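Local coordinates for protein L-ribulose 3-epimerase (Mesorhizobium loti, PDB 3VYL) that epimerises ketoses at C3, interconverting L-ribulose and L-xylulose with high efficiency, in a manganese-binding TIM-barrel active site, at residues R83-L88 against A131-T136; Q90-T95 against R101-I106; E246-N251 against T256-N261. All blocks are in the same frame, centred on the assembly; numbering follows the deposited sequence.

Interaction 1. Residues R83-L88 against A131-T136; sequences RGVEIL and AKVAET
Val133 makes this contact for its helix, splaying its two methyls against Val85 and Leu88 of residues 83-88. CG1 of Val133 stands anti to the backbone N (chi1 -177°), which sends it to the root of the leucine: it lies 3.8 Å from Leu88 CB and 4.0 Å from Leu88 CG. The other methyl, Val133 CG2, goes to the ends of both partners, 4.1 Å from Leu88 CD2 and 4.2 Å from Val85 CG1. The side chains of Leu88 and Val133 run nearly at right angles, and the leucine wraps the valine with CB, CG and CD2 in turn. Val85, set beside the contact and partly exposed, gives only its CG1 tip. The two helices belong to the outer layer of the TIM barrel, where helix 78-98 and helix 120-139 are the helices that precede and follow strand 102-104 in the chain; their backbones come together at Val85 and Val133, with CA atoms 7.2 Å apart. Leu88 also touches Leu67 and Ile73 of a loop, and Val133 rests on Ile92, farther along helix 78-98. Next in the chain, Ala134 touches Ser172, while its carbonyl O takes a hydrogen bond from Asn174 ND2. At Thr136, one turn after Val133, the same helix face meets Asn89 and Ile92.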
ATOM      1  N   ARG A  83      19.395 -21.737 -35.007  1.00 48.15           N
ATOM      2  CA  ARG A  83      18.511 -20.694 -35.520  1.00 49.61           C
ATOM      3  C   ARG A  83      18.411 -19.540 -34.502  1.00 47.73           C
ATOM      4  O   ARG A  83      18.461 -18.370 -34.873  1.00 47.54           O
ATOM      5  CB  ARG A  83      17.143 -21.271 -35.912  1.00 53.42           C
ATOM      6  CG  ARG A  83      16.233 -20.334 -36.704  1.00 58.06           C
ATOM      7  CD  ARG A  83      17.007 -19.530 -37.736  1.00 64.82           C
ATOM      8  NE  ARG A  83      16.212 -18.450 -38.323  1.00 71.73           N
ATOM      9  CZ  ARG A  83      16.727 -17.328 -38.822  1.00 72.75           C
ATOM     10  NH1 ARG A  83      18.039 -17.126 -38.788  1.00 71.66           N
ATOM     11  NH2 ARG A  83      15.929 -16.401 -39.344  1.00 73.39           N
ATOM     12  N   GLY A  84      18.328 -19.877 -33.219  1.00 47.26           N
ATOM     13  CA  GLY A  84      18.377 -18.877 -32.155  1.00 46.05           C
ATOM     14  C   GLY A  84      19.605 -17.987 -32.231  1.00 46.15           C
ATOM     15  O   GLY A  84      19.498 -16.767 -32.414  1.00 46.19           O
ATOM     16  N   VAL A  85      20.780 -18.599 -32.104  1.00 45.35           N
ATOM     17  CA  VAL A  85      22.040 -17.858 -32.188  1.00 43.73           C
ATOM     18  C   VAL A  85      22.062 -16.934 -33.411  1.00 44.49           C
ATOM     19  O   VAL A  85      22.480 -15.780 -33.306  1.00 46.12           O
ATOM     20  CB  VAL A  85      23.267 -18.797 -32.172  1.00 42.17           C
ATOM     21  CG1 VAL A  85      24.555 -18.014 -32.335  1.00 41.33           C
ATOM     22  CG2 VAL A  85      23.310 -19.599 -30.883  1.00 42.56           C
ATOM     23  N   GLU A  86      21.593 -17.420 -34.558  1.00 45.14           N
ATOM     24  CA  GLU A  86      21.599 -16.585 -35.764  1.00 46.05           C
ATOM     25  C   GLU A  86      20.627 -15.404 -35.682  1.00 45.27           C
ATOM     26  O   GLU A  86      20.907 -14.334 -36.237  1.00 47.55           O
ATOM     27  CB  GLU A  86      21.382 -17.420 -37.042  1.00 49.59           C
ATOM     28  CG  GLU A  86      21.521 -16.649 -38.368  1.00 51.62           C
ATOM     29  CD  GLU A  86      22.882 -15.968 -38.573  1.00 54.27           C
ATOM     30  OE1 GLU A  86      23.901 -16.396 -37.968  1.00 52.38           O
ATOM     31  OE2 GLU A  86      22.935 -14.997 -39.367  1.00 52.77           O
ATOM     32  N   ILE A  87      19.497 -15.591 -34.997  1.00 43.43           N
ATOM     33  CA  ILE A  87      18.570 -14.478 -34.755  1.00 43.21           C
ATOM     34  C   ILE A  87      19.219 -13.465 -33.804  1.00 45.07           C
ATOM     35  O   ILE A  87      19.125 -12.251 -34.018  1.00 43.39           O
ATOM     36  CB  ILE A  87      17.200 -14.944 -34.212  1.00 43.05           C
ATOM     37  CG1 ILE A  87      16.394 -15.627 -35.326  1.00 42.24           C
ATOM     38  CG2 ILE A  87      16.407 -13.759 -33.658  1.00 42.13           C
ATOM     39  CD1 ILE A  87      15.355 -16.608 -34.830  1.00 39.84           C
ATOM     40  N   LEU A  88      19.886 -13.981 -32.770  1.00 45.18           N
ATOM     41  CA  LEU A  88      20.622 -13.151 -31.818  1.00 46.00           C
ATOM     42  C   LEU A  88      21.693 -12.291 -32.495  1.00 46.83           C
ATOM     43  O   LEU A  88      21.724 -11.063 -32.307  1.00 44.86           O
ATOM     44  CB  LEU A  88      21.235 -14.030 -30.724  1.00 46.04           C
ATOM     45  CG  LEU A  88      20.569 -14.148 -29.347  1.00 45.39           C
ATOM     46  CD1 LEU A  88      19.074 -13.871 -29.364  1.00 45.47           C
ATOM     47  CD2 LEU A  88      20.857 -15.517 -28.757  1.00 44.40           C
ATOM     48  N   ALA A 131      26.648 -16.994 -23.122  1.00 43.20           N
ATOM     49  CA  ALA A 131      28.050 -16.684 -22.825  1.00 44.22           C
ATOM     50  C   ALA A 131      28.829 -16.307 -24.097  1.00 45.32           C
ATOM     51  O   ALA A 131      29.651 -15.386 -24.074  1.00 47.62           O
ATOM     52  CB  ALA A 131      28.718 -17.856 -22.114  1.00 43.22           C
ATOM     53  N   LYS A 132      28.557 -17.008 -25.198  1.00 43.82           N
ATOM     54  CA  LYS A 132      29.248 -16.751 -26.464  1.00 45.12           C
ATOM     55  C   LYS A 132      28.695 -15.540 -27.208  1.00 45.42           C
ATOM     56  O   LYS A 132      29.456 -14.717 -27.733  1.00 45.94           O
ATOM     57  CB  LYS A 132      29.204 -17.980 -27.369  1.00 45.24           C
ATOM     58  CG  LYS A 132      30.074 -19.130 -26.886  1.00 46.51           C
ATOM     59  CD  LYS A 132      30.609 -19.941 -28.057  1.00 48.47           C
ATOM     60  CE  LYS A 132      29.548 -20.827 -28.695  1.00 50.63           C
ATOM     61  NZ  LYS A 132      29.059 -21.881 -27.759  1.00 56.03           N
ATOM     62  N   VAL A 133      27.372 -15.434 -27.252  1.00 44.58           N
ATOM     63  CA  VAL A 133      26.714 -14.369 -27.992  1.00 43.32           C
ATOM     64  C   VAL A 133      26.995 -13.016 -27.338  1.00 46.07           C
ATOM     65  O   VAL A 133      26.945 -11.967 -28.002  1.00 48.12           O
ATOM     66  CB  VAL A 133      25.202 -14.639 -28.098  1.00 44.40           C
ATOM     67  CG1 VAL A 133      24.515 -13.577 -28.940  1.00 43.90           C
ATOM     68  CG2 VAL A 133      24.957 -16.023 -28.684  1.00 43.41           C
ATOM     69  N   ALA A 134      27.310 -13.050 -26.042  1.00 46.08           N
ATOM     70  CA  ALA A 134      27.701 -11.854 -25.289  1.00 45.79           C
ATOM     71  C   ALA A 134      29.030 -11.279 -25.772  1.00 46.02           C
ATOM     72  O   ALA A 134      29.201 -10.054 -25.831  1.00 45.15           O
ATOM     73  CB  ALA A 134      27.764 -12.162 -23.801  1.00 46.65           C
ATOM     74  N   GLU A 135      29.964 -12.163 -26.120  1.00 46.36           N
ATOM     75  CA  GLU A 135      31.232 -11.729 -26.717  1.00 46.92           C
ATOM     76  C   GLU A 135      30.999 -11.010 -28.041  1.00 45.70           C
ATOM     77  O   GLU A 135      31.571  -9.937 -28.274  1.00 44.95           O
ATOM     78  CB  GLU A 135      32.217 -12.893 -26.890  1.00 47.85           C
ATOM     79  CG  GLU A 135      32.674 -13.557 -25.592  1.00 49.70           C
ATOM     80  CD  GLU A 135      33.060 -12.559 -24.502  1.00 55.02           C
ATOM     81  OE1 GLU A 135      33.813 -11.591 -24.787  1.00 56.57           O
ATOM     82  OE2 GLU A 135      32.606 -12.748 -23.349  1.00 55.03           O
ATOM     83  N   THR A 136      30.142 -11.588 -28.890  1.00 43.79           N
ATOM     84  CA  THR A 136      29.768 -10.962 -30.159  1.00 42.37           C
ATOM     85  C   THR A 136      29.187  -9.589 -29.878  1.00 45.08           C
ATOM     86  O   THR A 136      29.518  -8.610 -30.557  1.00 48.55           O
ATOM     87  CB  THR A 136      28.716 -11.788 -30.925  1.00 40.92           C
ATOM     88  OG1 THR A 136      29.270 -13.050 -31.309  1.00 38.21           O
ATOM     89  CG2 THR A 136      28.237 -11.044 -32.170  1.00 38.67           C
TER

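Interaction 2. Residues Q90-T95 against R101-I106; sequences QTIALT and RKVAGI
The helix and the closing strand of a beta-alpha-beta crossover in the TIM barrel meet here, with Val103 of strand 102-104 facing Thr91, Ile92 and Thr95 of helix 78-98. Strand and helix segments run at 142° to one another, their axes 8.5 Å apart at the nearest. Val103 directs its side chain into the helix and shares it out by branch. CG1, anti to the backbone N (chi1 173°), goes to the methyl of Thr91, 4.0 Å from its CG2. CG2, the other methyl of Val103, lies against Thr95 and Ile92, 3.8 Å from Thr95 CB and 4.3 Å from Ile92 CG1. Thr95 CG2 points instead at the strand backbone, 3.6 Å from Lys102 O. The hydroxyl of Thr95 folds back on its own helix: OG1 donates to Thr91 O at 2.9 Å, and the Thr95 backbone N reaches the same oxygen from the opposite face of the carbonyl plane. Thr91 OG1 is likewise bonded within the helix, to Ile87 O. Replacing Thr95 by an alanine removes OG1 and CG2, which is likely to leave Thr91 O without its second donor and a gap beside Val103 and the Lys102 carbonyl. On one flank of this interface Thr91 and Thr95 press on Ile63 of strand 60-66; on another, Ile92 packs against Ala137 of helix 120-139.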
ATOM      1  N   GLN A  90      22.004 -11.418 -35.586  1.00 51.04           N
ATOM      2  CA  GLN A  90      21.417 -10.447 -36.496  1.00 51.75           C
ATOM      3  C   GLN A  90      20.878  -9.243 -35.727  1.00 49.04           C
ATOM      4  O   GLN A  90      21.109  -8.099 -36.111  1.00 51.89           O
ATOM      5  CB  GLN A  90      20.324 -11.113 -37.329  1.00 56.04           C
ATOM      6  CG  GLN A  90      20.112 -10.483 -38.698  1.00 61.19           C
ATOM      7  CD  GLN A  90      19.170 -11.293 -39.576  1.00 64.59           C
ATOM      8  OE1 GLN A  90      18.981 -12.497 -39.366  1.00 66.79           O
ATOM      9  NE2 GLN A  90      18.572 -10.635 -40.568  1.00 64.35           N
ATOM     10  N   THR A  91      20.186  -9.512 -34.624  1.00 47.59           N
ATOM     11  CA  THR A  91      19.625  -8.468 -33.759  1.00 45.36           C
ATOM     12  C   THR A  91      20.701  -7.532 -33.202  1.00 42.00           C
ATOM     13  O   THR A  91      20.482  -6.323 -33.068  1.00 36.26           O
ATOM     14  CB  THR A  91      18.817  -9.087 -32.593  1.00 46.15           C
ATOM     15  OG1 THR A  91      17.912 -10.072 -33.110  1.00 48.47           O
ATOM     16  CG2 THR A  91      18.018  -8.013 -31.841  1.00 45.19           C
ATOM     17  N   ILE A  92      21.857  -8.108 -32.876  1.00 42.13           N
ATOM     18  CA  ILE A  92      23.004  -7.334 -32.409  1.00 41.41           C
ATOM     19  C   ILE A  92      23.449  -6.337 -33.488  1.00 43.72           C
ATOM     20  O   ILE A  92      23.467  -5.119 -33.249  1.00 45.14           O
ATOM     21  CB  ILE A  92      24.161  -8.248 -31.980  1.00 39.33           C
ATOM     22  CG1 ILE A  92      23.768  -9.024 -30.719  1.00 37.90           C
ATOM     23  CG2 ILE A  92      25.421  -7.432 -31.748  1.00 40.03           C
ATOM     24  CD1 ILE A  92      24.767 -10.075 -30.289  1.00 38.35           C
ATOM     25  N   ALA A  93      23.764  -6.855 -34.677  1.00 43.49           N
ATOM     26  CA  ALA A  93      24.164  -6.023 -35.811  1.00 43.85           C
ATOM     27  C   ALA A  93      23.119  -4.954 -36.139  1.00 45.34           C
ATOM     28  O   ALA A  93      23.469  -3.824 -36.505  1.00 47.06           O
ATOM     29  CB  ALA A  93      24.466  -6.881 -37.030  1.00 43.54           C
ATOM     30  N   LEU A  94      21.841  -5.297 -35.997  1.00 44.77           N
ATOM     31  CA  LEU A  94      20.793  -4.285 -36.129  1.00 45.85           C
ATOM     32  C   LEU A  94      20.950  -3.150 -35.097  1.00 45.74           C
ATOM     33  O   LEU A  94      20.962  -1.976 -35.464  1.00 47.29           O
ATOM     34  CB  LEU A  94      19.399  -4.917 -36.055  1.00 45.28           C
ATOM     35  CG  LEU A  94      18.214  -3.953 -36.182  1.00 46.20           C
ATOM     36  CD1 LEU A  94      18.061  -3.448 -37.609  1.00 48.37           C
ATOM     37  CD2 LEU A  94      16.926  -4.617 -35.725  1.00 48.88           C
ATOM     38  N   THR A  95      21.082  -3.510 -33.819  1.00 46.80           N
ATOM     39  CA  THR A  95      21.231  -2.536 -32.724  1.00 49.04           C
ATOM     40  C   THR A  95      22.441  -1.637 -32.982  1.00 50.17           C
ATOM     41  O   THR A  95      22.324  -0.404 -33.001  1.00 48.51           O
ATOM     42  CB  THR A  95      21.387  -3.243 -31.351  1.00 49.84           C
ATOM     43  OG1 THR A  95      20.274  -4.118 -31.127  1.00 49.19           O
ATOM     44  CG2 THR A  95      21.482  -2.233 -30.205  1.00 47.23           C
ATOM     45  N   ARG A 101      22.839   0.732 -27.714  1.00 48.65           N
ATOM     46  CA  ARG A 101      23.766   0.090 -26.782  1.00 46.61           C
ATOM     47  C   ARG A 101      23.195  -1.179 -26.136  1.00 42.47           C
ATOM     48  O   ARG A 101      23.946  -2.003 -25.601  1.00 42.71           O
ATOM     49  CB  ARG A 101      24.244   1.109 -25.726  1.00 50.93           C
ATOM     50  CG  ARG A 101      23.277   2.273 -25.508  1.00 55.68           C
ATOM     51  CD  ARG A 101      23.969   3.565 -25.072  1.00 58.15           C
ATOM     52  NE  ARG A 101      24.126   3.772 -23.616  1.00 61.95           N
ATOM     53  CZ  ARG A 101      23.392   3.224 -22.638  1.00 60.25           C
ATOM     54  NH1 ARG A 101      22.389   2.396 -22.903  1.00 58.90           N
ATOM     55  NH2 ARG A 101      23.664   3.515 -21.368  1.00 58.00           N
ATOM     56  N   LYS A 102      21.876  -1.347 -26.212  1.00 39.58           N
ATOM     57  CA  LYS A 102      21.190  -2.478 -25.565  1.00 37.53           C
ATOM     58  C   LYS A 102      20.384  -3.383 -26.515  1.00 36.00           C
ATOM     59  O   LYS A 102      19.555  -2.903 -27.296  1.00 34.22           O
ATOM     60  CB  LYS A 102      20.239  -1.978 -24.465  1.00 36.89           C
ATOM     61  CG  LYS A 102      20.835  -1.013 -23.462  1.00 36.38           C
ATOM     62  CD  LYS A 102      19.813  -0.620 -22.410  1.00 34.75           C
ATOM     63  CE  LYS A 102      20.434   0.262 -21.335  1.00 34.56           C
ATOM     64  NZ  LYS A 102      21.458  -0.448 -20.516  1.00 31.95           N
ATOM     65  N   VAL A 103      20.628  -4.689 -26.417  1.00 35.14           N
ATOM     66  CA  VAL A 103      19.711  -5.706 -26.937  1.00 36.14           C
ATOM     67  C   VAL A 103      18.998  -6.344 -25.740  1.00 35.99           C
ATOM     68  O   VAL A 103      19.641  -6.973 -24.892  1.00 33.84           O
ATOM     69  CB  VAL A 103      20.426  -6.807 -27.765  1.00 36.52           C
ATOM     70  CG1 VAL A 103      19.456  -7.922 -28.137  1.00 36.35           C
ATOM     71  CG2 VAL A 103      21.036  -6.228 -29.032  1.00 37.55           C
ATOM     72  N   ALA A 104      17.682  -6.246 -25.705  1.00 36.51           N
ATOM     73  CA  ALA A 104      16.877  -6.728 -24.598  1.00 37.05           C
ATOM     74  C   ALA A 104      15.756  -7.695 -25.009  1.00 37.75           C
ATOM     75  O   ALA A 104      15.647  -8.051 -26.132  1.00 37.40           O
ATOM     76  CB  ALA A 104      16.330  -5.550 -23.824  1.00 35.65           C
ATOM     77  N   GLY A 105      14.932  -8.134 -24.080  1.00 38.00           N
ATOM     78  CA  GLY A 105      13.857  -9.028 -24.406  1.00 36.10           C
ATOM     79  C   GLY A 105      14.079 -10.412 -23.895  1.00 36.12           C
ATOM     80  O   GLY A 105      14.883 -10.619 -23.034  1.00 36.11           O
ATOM     81  N   ILE A 106      13.329 -11.359 -24.418  1.00 35.03           N
ATOM     82  CA  ILE A 106      13.487 -12.731 -24.014  1.00 34.12           C
ATOM     83  C   ILE A 106      14.498 -13.362 -24.899  1.00 33.16           C
ATOM     84  O   ILE A 106      14.271 -13.638 -26.021  1.00 32.62           O
ATOM     85  CB  ILE A 106      12.170 -13.487 -24.127  1.00 34.18           C
ATOM     86  CG1 ILE A 106      11.036 -12.635 -23.612  1.00 33.56           C
ATOM     87  CG2 ILE A 106      12.195 -14.731 -23.285  1.00 32.70           C
ATOM     88  CD1 ILE A 106       9.872 -13.471 -23.211  1.00 32.92           C
TER

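Interaction 3. Residues E246-N251 against T256-N261; sequences EIVDEN and TAIWRN
With chi1 at -57°, Val248 places CG1 anti to its carbonyl carbon and CG2 between the backbone N and the carbonyl carbon, where it meets Ile258, which swings CG1 anti to its own carbonyl carbon and then extends (chi2 162°) to bring CD1 forward. The two methyls meet end to end, Val248 CG2 lying 4.0 Å from Ile258 CD1, with the side chains at about a right angle. Both also touch Ser253 of the helix between them, while Phe9 lies against Val248 and Phe243 against Ile258. At the other end of the contact the two segments come closer, and Asn261 sets its amide against the backbone and the first side-chain carbons of Glu246; the CA atoms of the two residues are 7.8 Å apart. Trp259 and Arg260 turn to a second subunit of the tetramer. Trp259 NE1 is hydrogen-bonded to Arg151 O of that subunit, and Arg260 NH2 forms a salt bridge with Glu187 of that neighbouring subunit; one face of the indole lies over Ala257 C of its own chain. The side chain of Ile258 is about 11 Å from the bound manganese ion. Asp249 is an N-cap, with OD2 accepting from Asn251 N at 2.6 Å, and Ala257, at positive phi, is the C-prime residue of a Schellman motif, so that Ile258 N returns to Ser253 O. The N-cap and the Schellman motif are the standard start and finish of a helix, here helix 250-255 after barrel strand 238-240.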
ATOM      1  N   GLU A 246      -5.455  -3.673 -31.399  1.00 49.56           N
ATOM      2  CA  GLU A 246      -5.616  -2.870 -32.578  1.00 49.00           C
ATOM      3  C   GLU A 246      -4.324  -2.543 -33.264  1.00 49.14           C
ATOM      4  O   GLU A 246      -4.291  -2.396 -34.453  1.00 49.93           O
ATOM      5  CB  GLU A 246      -6.334  -1.603 -32.215  1.00 50.09           C
ATOM      6  CG  GLU A 246      -7.751  -1.822 -31.726  1.00 51.69           C
ATOM      7  CD  GLU A 246      -8.586  -2.622 -32.678  1.00 54.29           C
ATOM      8  OE1 GLU A 246      -9.800  -2.714 -32.492  1.00 56.68           O
ATOM      9  OE2 GLU A 246      -8.016  -3.182 -33.611  1.00 55.76           O
ATOM     10  N   ILE A 247      -3.269  -2.336 -32.510  1.00 50.08           N
ATOM     11  CA  ILE A 247      -2.001  -1.968 -33.096  1.00 48.44           C
ATOM     12  C   ILE A 247      -0.957  -3.064 -33.314  1.00 49.15           C
ATOM     13  O   ILE A 247      -0.285  -3.089 -34.314  1.00 46.85           O
ATOM     14  CB  ILE A 247      -1.397  -0.832 -32.294  1.00 46.37           C
ATOM     15  CG1 ILE A 247      -2.319   0.352 -32.355  1.00 45.92           C
ATOM     16  CG2 ILE A 247      -0.050  -0.465 -32.841  1.00 45.38           C
ATOM     17  CD1 ILE A 247      -2.115   1.324 -31.236  1.00 46.54           C
ATOM     18  N   VAL A 248      -0.808  -3.974 -32.379  1.00 49.26           N
ATOM     19  CA  VAL A 248       0.201  -4.997 -32.553  1.00 49.95           C
ATOM     20  C   VAL A 248      -0.184  -6.074 -33.539  1.00 51.62           C
ATOM     21  O   VAL A 248      -1.315  -6.197 -33.919  1.00 48.37           O
ATOM     22  CB  VAL A 248       0.730  -5.573 -31.227  1.00 49.31           C
ATOM     23  CG1 VAL A 248       1.289  -4.471 -30.373  1.00 48.21           C
ATOM     24  CG2 VAL A 248      -0.331  -6.341 -30.480  1.00 49.17           C
ATOM     25  N   ASP A 249       0.799  -6.807 -34.009  1.00 54.72           N
ATOM     26  CA  ASP A 249       0.575  -7.875 -34.942  1.00 57.09           C
ATOM     27  C   ASP A 249       0.156  -9.147 -34.271  1.00 55.99           C
ATOM     28  O   ASP A 249       0.572  -9.443 -33.187  1.00 56.76           O
ATOM     29  CB  ASP A 249       1.837  -8.146 -35.687  1.00 60.40           C
ATOM     30  CG  ASP A 249       2.706  -9.001 -34.938  1.00 65.99           C
ATOM     31  OD1 ASP A 249       3.748  -8.521 -34.484  1.00 68.48           O
ATOM     32  OD2 ASP A 249       2.306 -10.154 -34.745  1.00 70.71           O
ATOM     33  N   GLU A 250      -0.647  -9.921 -34.967  1.00 56.41           N
ATOM     34  CA  GLU A 250      -1.326 -11.064 -34.362  1.00 55.95           C
ATOM     35  C   GLU A 250      -0.446 -12.040 -33.590  1.00 52.58           C
ATOM     36  O   GLU A 250      -0.948 -12.731 -32.710  1.00 51.57           O
ATOM     37  CB  GLU A 250      -2.142 -11.814 -35.412  1.00 58.10           C
ATOM     38  CG  GLU A 250      -3.555 -11.281 -35.569  1.00 62.83           C
ATOM     39  CD  GLU A 250      -4.270 -11.877 -36.768  1.00 67.31           C
ATOM     40  OE1 GLU A 250      -3.770 -11.701 -37.904  1.00 68.14           O
ATOM     41  OE2 GLU A 250      -5.333 -12.515 -36.576  1.00 68.90           O
ATOM     42  N   ASN A 251       0.843 -12.101 -33.911  1.00 51.05           N
ATOM     43  CA  ASN A 251       1.780 -12.952 -33.165  1.00 54.71           C
ATOM     44  C   ASN A 251       1.907 -12.535 -31.690  1.00 53.94           C
ATOM     45  O   ASN A 251       1.849 -13.374 -30.782  1.00 51.93           O
ATOM     46  CB  ASN A 251       3.160 -12.962 -33.846  1.00 60.03           C
ATOM     47  CG  ASN A 251       4.205 -13.776 -33.080  1.00 63.04           C
ATOM     48  OD1 ASN A 251       4.133 -15.010 -33.016  1.00 65.26           O
ATOM     49  ND2 ASN A 251       5.195 -13.085 -32.516  1.00 60.08           N
ATOM     50  N   THR A 256       0.968 -12.689 -25.830  1.00 34.06           N
ATOM     51  CA  THR A 256       0.818 -11.941 -24.590  1.00 31.65           C
ATOM     52  C   THR A 256      -0.661 -11.814 -24.212  1.00 29.68           C
ATOM     53  O   THR A 256      -1.006 -11.077 -23.287  1.00 27.77           O
ATOM     54  CB  THR A 256       1.488 -10.564 -24.666  1.00 30.03           C
ATOM     55  OG1 THR A 256       0.856  -9.796 -25.688  1.00 30.41           O
ATOM     56  CG2 THR A 256       2.948 -10.715 -24.997  1.00 30.21           C
ATOM     57  N   ALA A 257      -1.505 -12.552 -24.940  1.00 28.04           N
ATOM     58  CA  ALA A 257      -2.939 -12.693 -24.662  1.00 27.62           C
ATOM     59  C   ALA A 257      -3.667 -11.363 -24.497  1.00 27.80           C
ATOM     60  O   ALA A 257      -4.379 -11.155 -23.508  1.00 28.23           O
ATOM     61  CB  ALA A 257      -3.173 -13.594 -23.454  1.00 26.43           C
ATOM     62  N   ILE A 258      -3.484 -10.463 -25.457  1.00 27.39           N
ATOM     63  CA  ILE A 258      -4.212  -9.206 -25.448  1.00 27.94           C
ATOM     64  C   ILE A 258      -5.571  -9.420 -26.095  1.00 29.06           C
ATOM     65  O   ILE A 258      -5.689  -9.443 -27.325  1.00 32.15           O
ATOM     66  CB  ILE A 258      -3.469  -8.086 -26.191  1.00 28.01           C
ATOM     67  CG1 ILE A 258      -2.026  -8.000 -25.717  1.00 26.97           C
ATOM     68  CG2 ILE A 258      -4.203  -6.754 -26.030  1.00 27.56           C
ATOM     69  CD1 ILE A 258      -1.159  -7.243 -26.689  1.00 27.91           C
ATOM     70  N   TRP A 259      -6.584  -9.560 -25.250  1.00 27.19           N
ATOM     71  CA  TRP A 259      -7.927  -9.902 -25.666  1.00 26.55           C
ATOM     72  C   TRP A 259      -8.819  -8.704 -25.648  1.00 27.36           C
ATOM     73  O   TRP A 259      -9.885  -8.688 -26.277  1.00 28.74           O
ATOM     74  CB  TRP A 259      -8.487 -10.916 -24.692  1.00 25.86           C
ATOM     75  CG  TRP A 259      -7.653 -12.162 -24.558  1.00 25.93           C
ATOM     76  CD1 TRP A 259      -7.349 -12.857 -23.391  1.00 26.03           C
ATOM     77  CD2 TRP A 259      -6.990 -12.919 -25.639  1.00 25.37           C
ATOM     78  NE1 TRP A 259      -6.583 -13.964 -23.671  1.00 25.71           N
ATOM     79  CE2 TRP A 259      -6.332 -14.053 -24.999  1.00 24.95           C
ATOM     80  CE3 TRP A 259      -6.885 -12.771 -27.017  1.00 24.99           C
ATOM     81  CZ2 TRP A 259      -5.615 -14.986 -25.725  1.00 24.98           C
ATOM     82  CZ3 TRP A 259      -6.158 -13.719 -27.735  1.00 23.96           C
ATOM     83  CH2 TRP A 259      -5.538 -14.796 -27.104  1.00 24.48           C
ATOM     84  N   ARG A 260      -8.403  -7.702 -24.890  1.00 26.11           N
ATOM     85  CA  ARG A 260      -9.196  -6.519 -24.676  1.00 26.33           C
ATOM     86  C   ARG A 260      -8.244  -5.356 -24.630  1.00 28.24           C
ATOM     87  O   ARG A 260      -7.097  -5.492 -24.197  1.00 30.10           O
ATOM     88  CB  ARG A 260     -10.029  -6.621 -23.385  1.00 25.01           C
ATOM     89  CG  ARG A 260      -9.220  -6.738 -22.115  1.00 23.75           C
ATOM     90  CD  ARG A 260     -10.038  -7.178 -20.915  1.00 22.92           C
ATOM     91  NE  ARG A 260      -9.137  -7.295 -19.770  1.00 23.24           N
ATOM     92  CZ  ARG A 260      -9.053  -6.419 -18.773  1.00 22.26           C
ATOM     93  NH1 ARG A 260      -9.860  -5.366 -18.729  1.00 21.84           N
ATOM     94  NH2 ARG A 260      -8.179  -6.621 -17.805  1.00 21.48           N
ATOM     95  N   ASN A 261      -8.702  -4.214 -25.113  1.00 30.01           N
ATOM     96  CA  ASN A 261      -7.858  -3.051 -25.130  1.00 32.21           C
ATOM     97  C   ASN A 261      -8.306  -2.017 -24.111  1.00 33.15           C
ATOM     98  O   ASN A 261      -9.496  -1.655 -24.020  1.00 33.56           O
ATOM     99  CB  ASN A 261      -7.740  -2.490 -26.548  1.00 34.96           C
ATOM    100  CG  ASN A 261      -7.015  -3.442 -27.481  1.00 36.17           C
ATOM    101  OD1 ASN A 261      -6.066  -4.121 -27.072  1.00 36.63           O
ATOM    102  ND2 ASN A 261      -7.452  -3.499 -28.738  1.00 36.04           N
TER

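Overall arrangement
Interactions 1 and 2 are neighbours, their centres 10 Å apart, and share helix 78-98: interaction 1 joins it to its neighbour in the helical layer, helix 120-139, interaction 2 inward to strand 102-104. Along the chain interaction 2 is nested inside the loop closed by interaction 1, and the two touch where Ile92 CD1 lies 3.7 Å from Val133 O. Together they pack two successive helices of the TIM barrel and its fourth strand. Interaction 3 comes later, beyond the eighth strand, with its centre 29 Å from that of interaction 1 and 23 Å from that of interaction 2, touching neither. Whereas the first two are internal to one barrel, residues 256-261 also face other subunits.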